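Long-range contact in Udp-n-acetylglucosamine pyrophosphorylase (PDB 4BQH), which probably catalyses the uridylyl transfer from UTP to N-acetylglucosamine 1-phosphate that yields UDP-N-acetylglucosamine and diphosphate: residues S146-R156 with F191-L200. Numbering follows the deposited sequence.
Sequences SLFMMHCEKIR and FFEENSYFGL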
# COMPACT_ATOMS: atom_id res chain seq x y z
N SER A 146 12.08 -7.07 10.36
CA SER A 146 11.82 -5.90 9.52
C SER A 146 10.34 -5.82 9.09
O SER A 146 9.60 -6.80 9.16
CB SER A 146 12.74 -5.89 8.28
OG SER A 146 12.50 -6.97 7.37
N LEU A 147 9.93 -4.64 8.65
CA LEU A 147 8.61 -4.52 8.06
C LEU A 147 8.46 -5.45 6.84
O LEU A 147 7.43 -6.10 6.72
CB LEU A 147 8.29 -3.05 7.73
CG LEU A 147 8.23 -2.12 8.96
CD1 LEU A 147 8.11 -0.69 8.44
CD2 LEU A 147 7.06 -2.46 9.88
N PHE A 148 9.47 -5.53 5.97
CA PHE A 148 9.41 -6.49 4.84
C PHE A 148 9.17 -7.92 5.34
O PHE A 148 8.32 -8.61 4.82
CB PHE A 148 10.68 -6.47 3.97
CG PHE A 148 10.71 -5.38 2.93
CD1 PHE A 148 9.62 -5.14 2.10
CD2 PHE A 148 11.89 -4.65 2.71
CE1 PHE A 148 9.68 -4.16 1.10
CE2 PHE A 148 11.96 -3.66 1.70
CZ PHE A 148 10.85 -3.41 0.90
N MET A 149 9.91 -8.33 6.36
CA MET A 149 9.81 -9.70 6.83
C MET A 149 8.41 -10.02 7.32
O MET A 149 7.88 -11.08 6.98
CB MET A 149 10.83 -9.96 7.95
CG MET A 149 10.77 -11.37 8.50
SD MET A 149 12.30 -11.65 9.40
CE MET A 149 12.10 -13.37 9.84
N MET A 150 7.80 -9.11 8.08
CA MET A 150 6.46 -9.35 8.60
C MET A 150 5.41 -9.40 7.47
O MET A 150 4.49 -10.21 7.53
CB MET A 150 6.08 -8.37 9.71
CG MET A 150 6.78 -8.69 11.04
SD MET A 150 6.45 -7.52 12.38
CE MET A 150 7.22 -6.06 11.70
N HIS A 151 5.56 -8.55 6.46
CA HIS A 151 4.70 -8.65 5.27
C HIS A 151 4.77 -10.00 4.62
O HIS A 151 3.73 -10.59 4.31
CB HIS A 151 4.99 -7.56 4.23
CG HIS A 151 4.04 -6.38 4.31
ND1 HIS A 151 4.00 -5.55 5.37
CD2 HIS A 151 3.10 -5.90 3.40
CE1 HIS A 151 3.06 -4.57 5.16
NE2 HIS A 151 2.50 -4.79 3.97
N CYS A 152 5.98 -10.52 4.43
CA CYS A 152 6.16 -11.81 3.76
C CYS A 152 5.62 -12.97 4.59
O CYS A 152 5.08 -13.94 4.04
CB CYS A 152 7.63 -12.03 3.39
SG CYS A 152 8.25 -10.85 2.17
N GLU A 153 5.77 -12.88 5.91
CA GLU A 153 5.24 -13.90 6.77
C GLU A 153 3.72 -13.90 6.78
O GLU A 153 3.10 -14.95 6.85
CB GLU A 153 5.79 -13.74 8.19
CG GLU A 153 7.22 -14.19 8.26
CD GLU A 153 7.82 -14.10 9.66
OE1 GLU A 153 7.11 -13.71 10.61
OE2 GLU A 153 9.01 -14.44 9.79
N LYS A 154 3.10 -12.72 6.65
CA LYS A 154 1.65 -12.67 6.53
C LYS A 154 1.20 -13.39 5.24
O LYS A 154 0.24 -14.15 5.26
CB LYS A 154 1.13 -11.23 6.55
CG LYS A 154 1.23 -10.58 7.94
CD LYS A 154 0.94 -9.07 7.89
CE LYS A 154 0.87 -8.48 9.30
NZ LYS A 154 0.64 -6.99 9.23
N ILE A 155 1.95 -13.20 4.16
CA ILE A 155 1.59 -13.88 2.90
C ILE A 155 1.72 -15.38 3.10
O ILE A 155 0.81 -16.14 2.72
CB ILE A 155 2.51 -13.44 1.75
CG1 ILE A 155 2.18 -12.00 1.37
CG2 ILE A 155 2.40 -14.40 0.54
CD1 ILE A 155 3.09 -11.40 0.33
N ARG A 156 2.83 -15.81 3.67
CA ARG A 156 3.04 -17.26 3.92
C ARG A 156 1.91 -17.87 4.74
O ARG A 156 1.43 -18.99 4.46
CB ARG A 156 4.40 -17.50 4.58
CG ARG A 156 5.56 -17.37 3.59
CD ARG A 156 6.89 -17.20 4.28
NE ARG A 156 7.18 -18.40 5.06
CZ ARG A 156 8.01 -18.44 6.09
NH1 ARG A 156 8.70 -17.35 6.45
NH2 ARG A 156 8.16 -19.58 6.74
N PHE A 191 18.77 -6.99 0.05
CA PHE A 191 18.17 -7.30 1.35
C PHE A 191 17.29 -8.56 1.27
O PHE A 191 17.38 -9.41 2.13
CB PHE A 191 17.37 -6.07 1.82
CG PHE A 191 16.78 -6.19 3.20
CD1 PHE A 191 17.59 -6.12 4.34
CD2 PHE A 191 15.39 -6.31 3.38
CE1 PHE A 191 17.04 -6.18 5.61
CE2 PHE A 191 14.83 -6.39 4.65
CZ PHE A 191 15.66 -6.32 5.77
N PHE A 192 16.44 -8.66 0.24
CA PHE A 192 15.60 -9.86 0.08
C PHE A 192 16.48 -11.10 -0.12
O PHE A 192 16.26 -12.14 0.51
CB PHE A 192 14.60 -9.72 -1.08
CG PHE A 192 13.28 -9.10 -0.68
CD1 PHE A 192 13.17 -7.73 -0.43
CD2 PHE A 192 12.13 -9.89 -0.55
CE1 PHE A 192 11.95 -7.16 -0.05
CE2 PHE A 192 10.91 -9.33 -0.18
CZ PHE A 192 10.82 -7.97 0.08
N GLU A 193 17.46 -10.99 -1.02
CA GLU A 193 18.37 -12.11 -1.32
C GLU A 193 19.11 -12.65 -0.08
O GLU A 193 19.15 -13.87 0.16
CB GLU A 193 19.36 -11.71 -2.41
CG GLU A 193 18.74 -11.62 -3.81
CD GLU A 193 19.62 -10.89 -4.81
OE1 GLU A 193 20.83 -10.68 -4.54
OE2 GLU A 193 19.11 -10.51 -5.89
N GLU A 194 19.67 -11.72 0.71
CA GLU A 194 20.40 -12.04 1.95
C GLU A 194 19.52 -12.72 3.00
O GLU A 194 20.01 -13.42 3.89
CB GLU A 194 20.98 -10.77 2.55
CG GLU A 194 22.13 -10.16 1.76
CD GLU A 194 22.51 -8.76 2.23
OE1 GLU A 194 21.99 -8.27 3.26
OE2 GLU A 194 23.33 -8.12 1.55
N ASN A 195 18.22 -12.49 2.90
CA ASN A 195 17.28 -13.06 3.85
C ASN A 195 16.44 -14.19 3.27
O ASN A 195 15.40 -14.55 3.84
CB ASN A 195 16.40 -11.95 4.42
CG ASN A 195 17.16 -11.07 5.39
OD1 ASN A 195 17.38 -11.46 6.53
ND2 ASN A 195 17.58 -9.88 4.93
N SER A 196 16.89 -14.75 2.14
CA SER A 196 16.21 -15.86 1.44
C SER A 196 14.74 -15.54 1.17
O SER A 196 13.87 -16.40 1.34
CB SER A 196 16.32 -17.16 2.24
OG SER A 196 17.70 -17.47 2.40
N TYR A 197 14.48 -14.29 0.76
CA TYR A 197 13.12 -13.83 0.41
C TYR A 197 12.12 -14.07 1.52
O TYR A 197 10.93 -14.23 1.28
CB TYR A 197 12.64 -14.42 -0.94
CG TYR A 197 13.62 -14.19 -2.05
CD1 TYR A 197 13.59 -13.03 -2.83
CD2 TYR A 197 14.62 -15.13 -2.31
CE1 TYR A 197 14.53 -12.82 -3.84
CE2 TYR A 197 15.55 -14.93 -3.30
CZ TYR A 197 15.51 -13.79 -4.06
OH TYR A 197 16.45 -13.65 -5.06
N PHE A 198 12.62 -14.09 2.76
CA PHE A 198 11.79 -14.23 3.98
C PHE A 198 10.87 -15.45 3.93
O PHE A 198 9.77 -15.45 4.49
CB PHE A 198 11.02 -12.93 4.28
CG PHE A 198 11.92 -11.71 4.34
CD1 PHE A 198 12.76 -11.50 5.44
CD2 PHE A 198 11.97 -10.81 3.28
CE1 PHE A 198 13.60 -10.39 5.48
CE2 PHE A 198 12.81 -9.69 3.32
CZ PHE A 198 13.62 -9.49 4.42
N GLY A 199 11.36 -16.50 3.29
CA GLY A 199 10.62 -17.76 3.21
C GLY A 199 9.75 -17.91 1.98
O GLY A 199 9.20 -18.99 1.75
N LEU A 200 9.60 -16.84 1.19
CA LEU A 200 8.89 -16.90 -0.09
C LEU A 200 9.73 -17.55 -1.18
O LEU A 200 10.95 -17.60 -1.08
CB LEU A 200 8.48 -15.50 -0.57
CG LEU A 200 7.56 -14.72 0.38
CD1 LEU A 200 7.33 -13.32 -0.17
CD2 LEU A 200 6.23 -15.43 0.55
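The carbonyl oxygen of F198 receives R156 NH1 at 2.9 Å, in the one hydrogen bond between 146-156 and 191-200. It is a bent bond (N-H...O 134°): the donor stands above the carbonyl plane, and the oxygen lies tilted from the guanidinium plane. A turn in the arginine chain (chi3 63°) brings the guanidinium back over G199, whose CA lies against one of its faces.

Apolar packing does the rest. F198 buries more area than any other residue of the two segments and lies against the M149–C152 side of helix 147-166. Its ring presents a face to the backbone of M149, with M149 CA 4.0 Å from the ring centroid in a CH-pi contact. M149 CB reaches F198 CD1 at 3.5 Å, while the sulfur of the extended methionine chain makes an oblique Met-aromatic approach. Deeper in, F192 turns its edge onto the face of F148, a T-shaped pair with centroids 4.8 Å apart and planes at 64°. C152 SG touches L200 CD1 at 3.5 Å and comes obliquely to the F192 ring, a Cys sulfur-aromatic contact. S146, the N-cap of helix 147-166, accepts M149 N through OG (3.1 Å), which also meets the edge of the F191 ring.

Helix 185-194 ends in a Schellman motif with S196 as C-prime residue; the positive phi angles continue through G199, and the chain thus delivers F198 and L200 to helix 147-166. The helix end and the loop after it pack beside that helix over strand 175-180, within the alternating helices and parallel strands of a Rossmann-like GT-A fold.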